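Side-chain contacts in RagB/SusD family nutrient uptake outer membrane protein (Bacteroides thetaiotaomicron, PDB 7KV2), which probably binds beta-glucan at the bacterial surface as a SusD-family outer membrane protein that serves nutrient uptake: residues V165-K170 with D184-K189; Y306-G311 with Q347-A352; W465-T470 with A474-P479. One frame throughout, in Å; residues are numbered along the deposited sequence.

Interaction 1: residues V165-K170 with D184-K189; sequences VPYFDK and DQLYEK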
ATOM      1  N   VAL A 165      11.410  13.878  -9.399  1.00 25.14           N
ATOM      2  CA  VAL A 165      11.578  14.327  -7.978  1.00 25.46           C
ATOM      3  C   VAL A 165      13.062  14.360  -7.627  1.00 25.38           C
ATOM      4  O   VAL A 165      13.848  13.739  -8.334  1.00 29.92           O
ATOM      5  CB  VAL A 165      10.817  13.397  -7.007  1.00 25.43           C
ATOM      6  CG1 VAL A 165       9.326  13.525  -7.239  1.00 25.27           C
ATOM      7  CG2 VAL A 165      11.292  11.977  -7.138  1.00 23.55           C
ATOM      8  N   PRO A 166      13.451  15.054  -6.533  1.00 28.01           N
ATOM      9  CA  PRO A 166      14.844  15.107  -6.086  1.00 29.76           C
ATOM     10  C   PRO A 166      15.413  13.715  -5.784  1.00 35.90           C
ATOM     11  O   PRO A 166      14.670  12.873  -5.235  1.00 33.37           O
ATOM     12  CB  PRO A 166      14.820  15.914  -4.789  1.00 31.03           C
ATOM     13  CG  PRO A 166      13.505  16.631  -4.765  1.00 30.02           C
ATOM     14  CD  PRO A 166      12.577  15.861  -5.679  1.00 28.04           C
ATOM     15  N   TYR A 167      16.686  13.480  -6.127  1.00 32.15           N
ATOM     16  CA  TYR A 167      17.393  12.206  -5.847  1.00 32.85           C
ATOM     17  C   TYR A 167      18.699  12.515  -5.112  1.00 37.76           C
ATOM     18  O   TYR A 167      19.375  13.517  -5.445  1.00 34.91           O
ATOM     19  CB  TYR A 167      17.628  11.373  -7.110  1.00 32.76           C
ATOM     20  CG  TYR A 167      18.316  10.067  -6.800  1.00 38.03           C
ATOM     21  CD1 TYR A 167      17.579   8.965  -6.383  1.00 38.34           C
ATOM     22  CD2 TYR A 167      19.706   9.941  -6.823  1.00 39.72           C
ATOM     23  CE1 TYR A 167      18.191   7.771  -6.037  1.00 37.67           C
ATOM     24  CE2 TYR A 167      20.333   8.746  -6.483  1.00 39.52           C
ATOM     25  CZ  TYR A 167      19.569   7.657  -6.079  1.00 40.90           C
ATOM     26  OH  TYR A 167      20.122   6.458  -5.720  1.00 37.19           O
ATOM     27  N   PHE A 168      19.013  11.717  -4.097  1.00 35.02           N
ATOM     28  CA  PHE A 168      20.297  11.794  -3.352  1.00 41.44           C
ATOM     29  C   PHE A 168      20.570  10.443  -2.668  1.00 47.39           C
ATOM     30  O   PHE A 168      19.608   9.770  -2.216  1.00 44.25           O
ATOM     31  CB  PHE A 168      20.296  13.014  -2.424  1.00 42.47           C
ATOM     32  CG  PHE A 168      19.200  13.119  -1.384  1.00 42.77           C
ATOM     33  CD1 PHE A 168      17.964  13.665  -1.698  1.00 43.85           C
ATOM     34  CD2 PHE A 168      19.439  12.779  -0.058  1.00 44.62           C
ATOM     35  CE1 PHE A 168      16.979  13.798  -0.729  1.00 43.86           C
ATOM     36  CE2 PHE A 168      18.454  12.916   0.916  1.00 44.10           C
ATOM     37  CZ  PHE A 168      17.215  13.411   0.576  1.00 43.56           C
ATOM     38  N   ASP A 169      21.843  10.023  -2.627  1.00 49.92           N
ATOM     39  CA  ASP A 169      22.309   8.823  -1.866  1.00 47.44           C
ATOM     40  C   ASP A 169      23.274   9.225  -0.731  1.00 48.73           C
ATOM     41  O   ASP A 169      23.824   8.304  -0.100  1.00 49.65           O
ATOM     42  CB  ASP A 169      22.906   7.765  -2.798  1.00 49.29           C
ATOM     43  CG  ASP A 169      24.024   8.277  -3.678  1.00 51.32           C
ATOM     44  OD1 ASP A 169      24.671   9.274  -3.286  1.00 49.54           O
ATOM     45  OD2 ASP A 169      24.219   7.686  -4.753  1.00 56.60           O
ATOM     46  N   LYS A 170      23.465  10.529  -0.480  1.00 46.37           N
ATOM     47  CA  LYS A 170      24.215  11.096   0.677  1.00 51.97           C
ATOM     48  C   LYS A 170      23.481  12.353   1.154  1.00 53.20           C
ATOM     49  O   LYS A 170      22.941  13.056   0.289  1.00 49.85           O
ATOM     50  CB  LYS A 170      25.658  11.453   0.287  1.00 60.17           C
ATOM     51  CG  LYS A 170      26.615  10.273   0.153  1.00 65.91           C
ATOM     52  CD  LYS A 170      27.161   9.766   1.494  1.00 72.18           C
ATOM     53  CE  LYS A 170      27.096   8.256   1.659  1.00 73.89           C
ATOM     54  NZ  LYS A 170      25.733   7.802   2.049  1.00 68.57           N
ATOM     55  N   ASP A 184      12.065   8.562 -15.443  1.00 35.98           N
ATOM     56  CA  ASP A 184      12.871   7.514 -16.138  1.00 36.03           C
ATOM     57  C   ASP A 184      14.276   7.446 -15.539  1.00 33.24           C
ATOM     58  O   ASP A 184      14.803   6.327 -15.360  1.00 34.01           O
ATOM     59  CB  ASP A 184      12.996   7.765 -17.642  1.00 37.22           C
ATOM     60  CG  ASP A 184      11.758   7.424 -18.434  1.00 40.92           C
ATOM     61  OD1 ASP A 184      10.769   6.898 -17.846  1.00 35.61           O
ATOM     62  OD2 ASP A 184      11.803   7.642 -19.642  1.00 39.39           O
ATOM     63  N   GLN A 185      14.874   8.584 -15.222  1.00 34.45           N
ATOM     64  CA  GLN A 185      16.210   8.585 -14.558  1.00 37.23           C
ATOM     65  C   GLN A 185      16.089   7.998 -13.145  1.00 33.47           C
ATOM     66  O   GLN A 185      17.015   7.338 -12.714  1.00 31.51           O
ATOM     67  CB  GLN A 185      16.785  10.002 -14.473  1.00 36.71           C
ATOM     68  CG  GLN A 185      17.268  10.546 -15.810  1.00 35.19           C
ATOM     69  CD  GLN A 185      17.665  11.995 -15.711  1.00 39.11           C
ATOM     70  OE1 GLN A 185      17.088  12.780 -14.963  1.00 36.55           O
ATOM     71  NE2 GLN A 185      18.696  12.357 -16.462  1.00 48.45           N
ATOM     72  N   LEU A 186      15.001   8.267 -12.422  1.00 33.68           N
ATOM     73  CA  LEU A 186      14.879   7.745 -11.031  1.00 28.77           C
ATOM     74  C   LEU A 186      14.706   6.223 -11.106  1.00 29.40           C
ATOM     75  O   LEU A 186      15.400   5.511 -10.363  1.00 28.42           O
ATOM     76  CB  LEU A 186      13.744   8.468 -10.310  1.00 31.78           C
ATOM     77  CG  LEU A 186      13.510   8.014  -8.871  1.00 30.25           C
ATOM     78  CD1 LEU A 186      14.779   8.022  -8.033  1.00 30.74           C
ATOM     79  CD2 LEU A 186      12.448   8.866  -8.212  1.00 28.11           C
ATOM     80  N   TYR A 187      13.915   5.727 -12.061  1.00 28.22           N
ATOM     81  CA  TYR A 187      13.719   4.276 -12.308  1.00 29.28           C
ATOM     82  C   TYR A 187      15.094   3.604 -12.437  1.00 32.43           C
ATOM     83  O   TYR A 187      15.381   2.563 -11.816  1.00 28.36           O
ATOM     84  CB  TYR A 187      12.858   4.015 -13.551  1.00 27.65           C
ATOM     85  CG  TYR A 187      12.867   2.572 -13.950  1.00 27.03           C
ATOM     86  CD1 TYR A 187      12.158   1.641 -13.202  1.00 27.78           C
ATOM     87  CD2 TYR A 187      13.695   2.099 -14.950  1.00 27.13           C
ATOM     88  CE1 TYR A 187      12.203   0.295 -13.495  1.00 29.82           C
ATOM     89  CE2 TYR A 187      13.759   0.752 -15.251  1.00 27.29           C
ATOM     90  CZ  TYR A 187      13.025  -0.157 -14.505  1.00 29.62           C
ATOM     91  OH  TYR A 187      13.044  -1.485 -14.779  1.00 28.55           O
ATOM     92  N   GLU A 188      15.952   4.224 -13.235  1.00 29.97           N
ATOM     93  CA  GLU A 188      17.312   3.706 -13.492  1.00 32.86           C
ATOM     94  C   GLU A 188      18.068   3.546 -12.176  1.00 27.11           C
ATOM     95  O   GLU A 188      18.655   2.480 -12.016  1.00 27.51           O
ATOM     96  CB  GLU A 188      18.046   4.615 -14.475  1.00 35.78           C
ATOM     97  CG  GLU A 188      17.587   4.389 -15.893  1.00 41.42           C
ATOM     98  CD  GLU A 188      17.835   2.998 -16.447  1.00 49.28           C
ATOM     99  OE1 GLU A 188      18.826   2.351 -16.028  1.00 53.19           O
ATOM    100  OE2 GLU A 188      17.017   2.557 -17.304  1.00 52.85           O
ATOM    101  N   LYS A 189      18.072   4.561 -11.311  1.00 25.68           N
ATOM    102  CA  LYS A 189      18.767   4.496 -10.006  1.00 27.75           C
ATOM    103  C   LYS A 189      18.120   3.378  -9.163  1.00 31.48           C
ATOM    104  O   LYS A 189      18.850   2.593  -8.493  1.00 28.69           O
ATOM    105  CB  LYS A 189      18.669   5.815  -9.258  1.00 30.28           C
ATOM    106  CG  LYS A 189      19.278   7.026  -9.940  1.00 37.58           C
ATOM    107  CD  LYS A 189      20.775   7.079  -9.873  1.00 44.98           C
ATOM    108  CE  LYS A 189      21.297   8.423 -10.332  1.00 50.02           C
ATOM    109  NZ  LYS A 189      22.658   8.289 -10.893  1.00 51.73           N
TER
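K189 lays its CG over one face of the Y167 ring, a CH-pi contact in the helical, tetratricopeptide-repeat-like part of this SusD-family protein. It joins the loop after helix 137-162 to the first turns of helix 183-200. K189 CG stands 4.0 Å from the centroid of the Y167 ring, only 12° off the ring normal. The lysine is bent at chi2 (-76°), which carries CD and CE out past the CE2 edge of the ring, above its plane, while CB stays near CZ and CE1. Its ammonium NZ then leads away from the loop. L186, one turn earlier, comes at the same ring obliquely, L186 CD1 lying 3.4 Å from Y167 CD1. The leucine thus straddles two loop residues, one methyl on the tyrosine and the other on V165. From helix 137-162, Y155 meets the Y167 ring with the planes about 30° apart and touches L186, as does W159. V165 and Y167 are tied by backbone hydrogen bonds to L181 and E179, respectively. At the buried end V165 CG2 sits 3.5 Å from L186 CD2, closer than usual for two methyl carbons.

Interaction 2: residues Y306-G311 with Q347-A352; sequences YIWPNG and QAVLDA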
ATOM      1  N   TYR A 306     -19.113   6.587  10.465  1.00 18.23           N
ATOM      2  CA  TYR A 306     -19.198   7.707  11.419  1.00 16.53           C
ATOM      3  C   TYR A 306     -20.328   7.438  12.423  1.00 16.79           C
ATOM      4  O   TYR A 306     -21.501   7.161  12.009  1.00 16.44           O
ATOM      5  CB  TYR A 306     -19.409   8.995  10.623  1.00 19.03           C
ATOM      6  CG  TYR A 306     -19.167  10.270  11.402  1.00 18.43           C
ATOM      7  CD1 TYR A 306     -17.964  10.514  12.023  1.00 18.64           C
ATOM      8  CD2 TYR A 306     -20.151  11.262  11.456  1.00 18.21           C
ATOM      9  CE1 TYR A 306     -17.717  11.708  12.690  1.00 18.88           C
ATOM     10  CE2 TYR A 306     -19.915  12.457  12.104  1.00 18.07           C
ATOM     11  CZ  TYR A 306     -18.697  12.687  12.700  1.00 19.37           C
ATOM     12  OH  TYR A 306     -18.450  13.855  13.342  1.00 19.75           O
ATOM     13  N   ILE A 307     -19.969   7.497  13.705  1.00 15.06           N
ATOM     14  CA  ILE A 307     -20.869   7.307  14.876  1.00 15.78           C
ATOM     15  C   ILE A 307     -21.628   5.981  14.717  1.00 18.35           C
ATOM     16  O   ILE A 307     -22.843   5.884  15.047  1.00 18.23           O
ATOM     17  CB  ILE A 307     -21.777   8.511  15.115  1.00 17.51           C
ATOM     18  CG1 ILE A 307     -21.045   9.822  14.777  1.00 19.70           C
ATOM     19  CG2 ILE A 307     -22.286   8.485  16.543  1.00 17.64           C
ATOM     20  CD1 ILE A 307     -21.903  11.063  14.961  1.00 20.82           C
ATOM     21  N   TRP A 308     -20.909   4.969  14.232  1.00 16.64           N
ATOM     22  CA  TRP A 308     -21.357   3.553  14.356  1.00 17.02           C
ATOM     23  C   TRP A 308     -21.543   3.226  15.835  1.00 17.37           C
ATOM     24  O   TRP A 308     -20.738   3.627  16.672  1.00 17.17           O
ATOM     25  CB  TRP A 308     -20.329   2.624  13.708  1.00 17.16           C
ATOM     26  CG  TRP A 308     -20.710   1.182  13.785  1.00 18.47           C
ATOM     27  CD1 TRP A 308     -20.251   0.271  14.684  1.00 18.07           C
ATOM     28  CD2 TRP A 308     -21.643   0.494  12.941  1.00 17.68           C
ATOM     29  NE1 TRP A 308     -20.796  -0.958  14.411  1.00 18.55           N
ATOM     30  CE2 TRP A 308     -21.673  -0.853  13.374  1.00 17.40           C
ATOM     31  CE3 TRP A 308     -22.393   0.845  11.819  1.00 16.69           C
ATOM     32  CZ2 TRP A 308     -22.482  -1.806  12.762  1.00 17.24           C
ATOM     33  CZ3 TRP A 308     -23.178  -0.104  11.205  1.00 19.30           C
ATOM     34  CH2 TRP A 308     -23.247  -1.407  11.699  1.00 18.30           C
ATOM     35  N   PRO A 309     -22.608   2.483  16.205  1.00 18.98           N
ATOM     36  CA  PRO A 309     -22.693   1.944  17.567  1.00 19.97           C
ATOM     37  C   PRO A 309     -21.630   0.847  17.829  1.00 21.38           C
ATOM     38  O   PRO A 309     -21.860  -0.308  17.512  1.00 21.54           O
ATOM     39  CB  PRO A 309     -24.142   1.449  17.599  1.00 21.79           C
ATOM     40  CG  PRO A 309     -24.456   1.072  16.160  1.00 21.13           C
ATOM     41  CD  PRO A 309     -23.759   2.148  15.350  1.00 19.69           C
ATOM     42  N   ASN A 310     -20.517   1.260  18.422  1.00 21.36           N
ATOM     43  CA  ASN A 310     -19.349   0.429  18.810  1.00 22.25           C
ATOM     44  C   ASN A 310     -19.820  -0.929  19.374  1.00 24.14           C
ATOM     45  O   ASN A 310     -20.645  -0.970  20.328  1.00 21.84           O
ATOM     46  CB  ASN A 310     -18.454   1.177  19.790  1.00 24.59           C
ATOM     47  CG  ASN A 310     -17.480   2.107  19.120  1.00 24.06           C
ATOM     48  OD1 ASN A 310     -17.513   2.266  17.898  1.00 20.91           O
ATOM     49  ND2 ASN A 310     -16.623   2.717  19.920  1.00 23.76           N
ATOM     50  N   GLY A 311     -19.298  -1.999  18.796  1.00 23.65           N
ATOM     51  CA  GLY A 311     -19.542  -3.390  19.228  1.00 23.64           C
ATOM     52  C   GLY A 311     -20.634  -4.065  18.442  1.00 23.55           C
ATOM     53  O   GLY A 311     -20.634  -5.326  18.419  1.00 22.87           O
ATOM     54  N   GLN A 347     -24.962  -1.011   6.497  1.00 19.47           N
ATOM     55  CA  GLN A 347     -26.400  -0.640   6.561  1.00 20.76           C
ATOM     56  C   GLN A 347     -27.252  -1.905   6.677  1.00 21.12           C
ATOM     57  O   GLN A 347     -28.176  -1.894   7.498  1.00 23.99           O
ATOM     58  CB  GLN A 347     -26.875   0.196   5.376  1.00 22.20           C
ATOM     59  CG  GLN A 347     -28.274   0.771   5.586  1.00 24.99           C
ATOM     60  CD  GLN A 347     -28.370   1.594   6.855  1.00 26.67           C
ATOM     61  OE1 GLN A 347     -27.575   2.504   7.084  1.00 25.25           O
ATOM     62  NE2 GLN A 347     -29.366   1.280   7.667  1.00 26.66           N
ATOM     63  N   ALA A 348     -26.938  -2.965   5.927  1.00 23.34           N
ATOM     64  CA  ALA A 348     -27.701  -4.240   5.983  1.00 24.01           C
ATOM     65  C   ALA A 348     -27.670  -4.782   7.409  1.00 25.81           C
ATOM     66  O   ALA A 348     -28.703  -5.325   7.900  1.00 26.02           O
ATOM     67  CB  ALA A 348     -27.154  -5.235   4.988  1.00 27.25           C
ATOM     68  N   VAL A 349     -26.540  -4.633   8.099  1.00 23.35           N
ATOM     69  CA  VAL A 349     -26.374  -5.101   9.507  1.00 25.88           C
ATOM     70  C   VAL A 349     -27.397  -4.385  10.405  1.00 28.53           C
ATOM     71  O   VAL A 349     -28.104  -5.052  11.203  1.00 24.85           O
ATOM     72  CB  VAL A 349     -24.927  -4.872   9.980  1.00 25.42           C
ATOM     73  CG1 VAL A 349     -24.799  -4.972  11.483  1.00 27.52           C
ATOM     74  CG2 VAL A 349     -23.959  -5.809   9.262  1.00 27.36           C
ATOM     75  N   LEU A 350     -27.506  -3.071  10.277  1.00 24.67           N
ATOM     76  CA  LEU A 350     -28.471  -2.328  11.108  1.00 26.83           C
ATOM     77  C   LEU A 350     -29.917  -2.641  10.674  1.00 28.25           C
ATOM     78  O   LEU A 350     -30.768  -2.689  11.562  1.00 30.63           O
ATOM     79  CB  LEU A 350     -28.147  -0.836  11.035  1.00 25.44           C
ATOM     80  CG  LEU A 350     -26.776  -0.419  11.585  1.00 23.56           C
ATOM     81  CD1 LEU A 350     -26.696   1.089  11.731  1.00 24.44           C
ATOM     82  CD2 LEU A 350     -26.450  -1.058  12.921  1.00 22.79           C
ATOM     83  N   ASP A 351     -30.203  -2.761   9.378  1.00 28.09           N
ATOM     84  CA  ASP A 351     -31.552  -3.083   8.843  1.00 30.91           C
ATOM     85  C   ASP A 351     -31.990  -4.393   9.497  1.00 34.71           C
ATOM     86  O   ASP A 351     -33.135  -4.454   9.985  1.00 35.51           O
ATOM     87  CB  ASP A 351     -31.591  -3.232   7.315  1.00 28.65           C
ATOM     88  CG  ASP A 351     -31.318  -1.961   6.534  1.00 31.72           C
ATOM     89  OD1 ASP A 351     -31.411  -0.885   7.131  1.00 32.70           O
ATOM     90  OD2 ASP A 351     -31.005  -2.059   5.322  1.00 31.78           O
ATOM     91  N   ALA A 352     -31.094  -5.377   9.562  1.00 34.23           N
ATOM     92  CA  ALA A 352     -31.378  -6.708  10.149  1.00 37.31           C
ATOM     93  C   ALA A 352     -31.672  -6.545  11.644  1.00 41.49           C
ATOM     94  O   ALA A 352     -32.728  -7.048  12.118  1.00 38.73           O
ATOM     95  CB  ALA A 352     -30.229  -7.653   9.915  1.00 34.84           C
TER
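W308 extends its indole toward helix 346-355 because CG is anti to the backbone N (chi1 -180°), and L350 answers with CG anti to its own carbonyl carbon (chi1 -63°), so that its isobutyl end reaches the benzo part of the indole. The leucine and the indole run antiparallel alongside each other. L350 CD2 comes to 3.4 Å from W308 CH2, an oblique approach to the ring, and L350 CG rests 3.6 Å from W308 CZ3. L350 CD1 also touches CZ3, which leaves the outer corner of the six-membered ring set against the whole branched end of the leucine. V349 arrives differently: it comes in roughly perpendicular to the W308 side chain, and V349 CG1 lies at the ring edge, near the ring plane, 3.9 Å from W308 CH2. P309 adds a looser contact, P309 CG to L350 CD2 at 4.4 Å, while its CD lies over one face of the neighbouring indole, offset toward the rim. The polar end of the tryptophan points back into its own loop, where W308 NE1 donates to T312 O. W344, just before the helix, meets the indole edge-to-face. On the helix itself, Q347 NE2 donates to D351 OD1 one turn on at 3.0 Å, nearly straight at 172°. The hydrogen bond lies in the amide plane of Q347 but approaches the carboxylate oxygen from above its plane. The contact thus packs the loop between helices 299-303 and 326-331 against helix 346-355 in the SusD-family region. Its chemistry is wholly apolar between the two segments: shape and burial of carbon hold them together, while the one indole N-H is satisfied within the loop.

Interaction 3: residues W465-T470 with A474-P479; sequences WDLIRT and ASVLVP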
ATOM      1  N   TRP A 465      -2.287   2.132 -10.145  1.00 20.06           N
ATOM      2  CA  TRP A 465      -1.018   1.839 -10.871  1.00 20.52           C
ATOM      3  C   TRP A 465      -1.271   0.807 -11.975  1.00 21.40           C
ATOM      4  O   TRP A 465      -0.681   0.964 -13.076  1.00 20.83           O
ATOM      5  CB  TRP A 465       0.107   1.445  -9.913  1.00 21.27           C
ATOM      6  CG  TRP A 465       0.192   2.371  -8.741  1.00 22.00           C
ATOM      7  CD1 TRP A 465      -0.015   2.021  -7.431  1.00 22.46           C
ATOM      8  CD2 TRP A 465       0.285   3.799  -8.765  1.00 21.61           C
ATOM      9  NE1 TRP A 465       0.006   3.128  -6.633  1.00 23.08           N
ATOM     10  CE2 TRP A 465       0.237   4.228  -7.418  1.00 21.29           C
ATOM     11  CE3 TRP A 465       0.529   4.752  -9.770  1.00 22.47           C
ATOM     12  CZ2 TRP A 465       0.350   5.567  -7.070  1.00 20.73           C
ATOM     13  CZ3 TRP A 465       0.632   6.075  -9.421  1.00 21.47           C
ATOM     14  CH2 TRP A 465       0.539   6.473  -8.092  1.00 25.15           C
ATOM     15  N   ASP A 466      -2.095  -0.223 -11.734  1.00 19.02           N
ATOM     16  CA  ASP A 466      -2.411  -1.244 -12.769  1.00 22.36           C
ATOM     17  C   ASP A 466      -3.117  -0.570 -13.978  1.00 22.21           C
ATOM     18  O   ASP A 466      -2.779  -0.900 -15.136  1.00 22.53           O
ATOM     19  CB  ASP A 466      -3.202  -2.427 -12.188  1.00 21.53           C
ATOM     20  CG  ASP A 466      -2.393  -3.292 -11.226  1.00 25.43           C
ATOM     21  OD1 ASP A 466      -1.128  -3.272 -11.311  1.00 23.07           O
ATOM     22  OD2 ASP A 466      -3.031  -3.955 -10.366  1.00 25.47           O
ATOM     23  N   LEU A 467      -4.078   0.318 -13.734  1.00 20.97           N
ATOM     24  CA  LEU A 467      -4.808   1.023 -14.822  1.00 23.10           C
ATOM     25  C   LEU A 467      -3.822   1.839 -15.649  1.00 22.60           C
ATOM     26  O   LEU A 467      -3.900   1.780 -16.904  1.00 23.34           O
ATOM     27  CB  LEU A 467      -5.881   1.950 -14.243  1.00 20.72           C
ATOM     28  CG  LEU A 467      -7.122   1.214 -13.760  1.00 20.16           C
ATOM     29  CD1 LEU A 467      -8.021   2.131 -12.975  1.00 20.37           C
ATOM     30  CD2 LEU A 467      -7.841   0.503 -14.918  1.00 21.03           C
ATOM     31  N   ILE A 468      -2.933   2.559 -14.986  1.00 24.64           N
ATOM     32  CA  ILE A 468      -2.025   3.493 -15.702  1.00 23.45           C
ATOM     33  C   ILE A 468      -1.069   2.626 -16.538  1.00 29.42           C
ATOM     34  O   ILE A 468      -0.956   2.908 -17.731  1.00 25.52           O
ATOM     35  CB  ILE A 468      -1.289   4.452 -14.759  1.00 25.19           C
ATOM     36  CG1 ILE A 468      -2.247   5.465 -14.132  1.00 24.45           C
ATOM     37  CG2 ILE A 468      -0.149   5.131 -15.506  1.00 26.72           C
ATOM     38  CD1 ILE A 468      -1.635   6.336 -13.075  1.00 24.36           C
ATOM     39  N   ARG A 469      -0.410   1.613 -15.944  1.00 26.53           N
ATOM     40  CA  ARG A 469       0.709   0.878 -16.603  1.00 26.62           C
ATOM     41  C   ARG A 469       0.201   0.030 -17.769  1.00 29.43           C
ATOM     42  O   ARG A 469       1.037  -0.290 -18.658  1.00 30.15           O
ATOM     43  CB  ARG A 469       1.488   0.005 -15.623  1.00 24.37           C
ATOM     44  CG  ARG A 469       0.757  -1.249 -15.161  1.00 22.39           C
ATOM     45  CD  ARG A 469       1.489  -1.903 -13.999  1.00 24.75           C
ATOM     46  NE  ARG A 469       0.751  -3.053 -13.512  1.00 23.65           N
ATOM     47  CZ  ARG A 469       0.614  -4.219 -14.170  1.00 25.41           C
ATOM     48  NH1 ARG A 469       1.221  -4.426 -15.321  1.00 24.64           N
ATOM     49  NH2 ARG A 469      -0.102  -5.205 -13.658  1.00 24.61           N
ATOM     50  N   THR A 470      -1.082  -0.357 -17.767  1.00 28.59           N
ATOM     51  CA  THR A 470      -1.688  -1.221 -18.823  1.00 26.54           C
ATOM     52  C   THR A 470      -2.390  -0.377 -19.892  1.00 27.93           C
ATOM     53  O   THR A 470      -2.955  -0.972 -20.808  1.00 28.37           O
ATOM     54  CB  THR A 470      -2.682  -2.223 -18.214  1.00 27.93           C
ATOM     55  OG1 THR A 470      -3.744  -1.491 -17.593  1.00 25.06           O
ATOM     56  CG2 THR A 470      -2.009  -3.143 -17.239  1.00 25.51           C
ATOM     57  N   ALA A 474      -7.279   5.967 -19.040  1.00 30.39           N
ATOM     58  CA  ALA A 474      -8.057   6.928 -19.876  1.00 30.51           C
ATOM     59  C   ALA A 474      -9.461   6.393 -20.152  1.00 28.11           C
ATOM     60  O   ALA A 474     -10.393   7.197 -20.165  1.00 28.43           O
ATOM     61  CB  ALA A 474      -7.374   7.216 -21.203  1.00 29.42           C
ATOM     62  N   SER A 475      -9.630   5.110 -20.429  1.00 25.82           N
ATOM     63  CA  SER A 475     -10.976   4.598 -20.774  1.00 28.64           C
ATOM     64  C   SER A 475     -11.787   4.212 -19.520  1.00 29.34           C
ATOM     65  O   SER A 475     -13.031   4.233 -19.597  1.00 25.19           O
ATOM     66  CB  SER A 475     -10.856   3.502 -21.780  1.00 33.37           C
ATOM     67  OG  SER A 475     -10.122   2.431 -21.249  1.00 39.22           O
ATOM     68  N   VAL A 476     -11.144   3.891 -18.382  1.00 27.07           N
ATOM     69  CA  VAL A 476     -11.878   3.409 -17.175  1.00 24.55           C
ATOM     70  C   VAL A 476     -12.241   4.587 -16.271  1.00 23.44           C
ATOM     71  O   VAL A 476     -13.396   4.633 -15.782  1.00 23.53           O
ATOM     72  CB  VAL A 476     -11.057   2.340 -16.441  1.00 26.73           C
ATOM     73  CG1 VAL A 476     -11.670   1.970 -15.101  1.00 25.79           C
ATOM     74  CG2 VAL A 476     -10.887   1.113 -17.320  1.00 25.30           C
ATOM     75  N   LEU A 477     -11.335   5.530 -16.079  1.00 22.07           N
ATOM     76  CA  LEU A 477     -11.500   6.612 -15.075  1.00 22.65           C
ATOM     77  C   LEU A 477     -12.148   7.843 -15.731  1.00 25.18           C
ATOM     78  O   LEU A 477     -11.473   8.895 -15.866  1.00 25.36           O
ATOM     79  CB  LEU A 477     -10.133   6.901 -14.452  1.00 22.33           C
ATOM     80  CG  LEU A 477      -9.413   5.680 -13.852  1.00 21.24           C
ATOM     81  CD1 LEU A 477      -8.028   6.077 -13.325  1.00 21.38           C
ATOM     82  CD2 LEU A 477     -10.234   5.069 -12.717  1.00 21.15           C
ATOM     83  N   VAL A 478     -13.461   7.745 -15.963  1.00 27.88           N
ATOM     84  CA  VAL A 478     -14.302   8.751 -16.680  1.00 30.01           C
ATOM     85  C   VAL A 478     -15.383   9.250 -15.731  1.00 29.69           C
ATOM     86  O   VAL A 478     -15.596   8.658 -14.661  1.00 25.99           O
ATOM     87  CB  VAL A 478     -14.901   8.149 -17.973  1.00 28.21           C
ATOM     88  CG1 VAL A 478     -13.812   7.732 -18.930  1.00 26.75           C
ATOM     89  CG2 VAL A 478     -15.850   6.987 -17.710  1.00 28.99           C
ATOM     90  N   PRO A 479     -16.090  10.360 -16.073  1.00 28.54           N
ATOM     91  CA  PRO A 479     -17.132  10.892 -15.198  1.00 27.08           C
ATOM     92  C   PRO A 479     -18.182   9.824 -14.868  1.00 24.80           C
ATOM     93  O   PRO A 479     -18.539   9.014 -15.731  1.00 23.69           O
ATOM     94  CB  PRO A 479     -17.670  12.098 -15.984  1.00 27.56           C
ATOM     95  CG  PRO A 479     -16.454  12.534 -16.789  1.00 27.17           C
ATOM     96  CD  PRO A 479     -15.858  11.227 -17.256  1.00 28.67           C
TER
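L467 meets V476 and L477 where two short consecutive helices are joined by a brief turn: helix 463-469 ends, and helix 473-476 runs into an inverse gamma turn centred on L477. The backbones come nearest at L467 and V476, whose CA atoms are 7.8 Å apart. L477, the first residue to leave helical angles (phi -93°, psi 76°), still directs its side chain at the first helix. L467 holds CG anti to its carbonyl carbon (chi1 -76°), which turns both methyls to the second segment. There L467 and L477 reach toward each other tip to tip, with L467 CD1 3.7 Å from L477 CD2. The other leucine methyl, L467 CD2, lies 3.9 Å from V476 CG2, the valine set nearly square to it. Cutting L467 back to an alanine is likely to leave a gap where CD1 and CD2 met L477 and V476. Away from this contact, R469 grips D466 side-on, NE (2.9 Å) and NH2 both reaching OD1 from the same face of the carboxylate plane. R453 bridges to OD2 and E414 to R469 NH1, extending the charge network to other helices. T470 OG1 donates to D466 O at 2.7 Å, from the face opposite that used by T470 N. The chemistry is therefore divided: the side-chain contact between the segments is made by apolar carbon, whereas alternating charges tie helix 463-469 to its surroundings.

The three contacts follow one another along the chain and do not touch. Interactions 1 and 2 lie on opposite sides of the chain's centre, their own centres 48 Å apart. Interaction 3, more central, has its centre 26 Å from that of interaction 1 and 34 Å from that of interaction 2; its nearest atoms come within about 11 Å of interaction 1 and about 24 Å of interaction 2. Interaction 1 falls in the N-terminal family region, the other two in the SusD family region. All join segments through apolar carbon. The sodium ion, bound by I248, S250, Y253 and Y405, has no ligand in any of them.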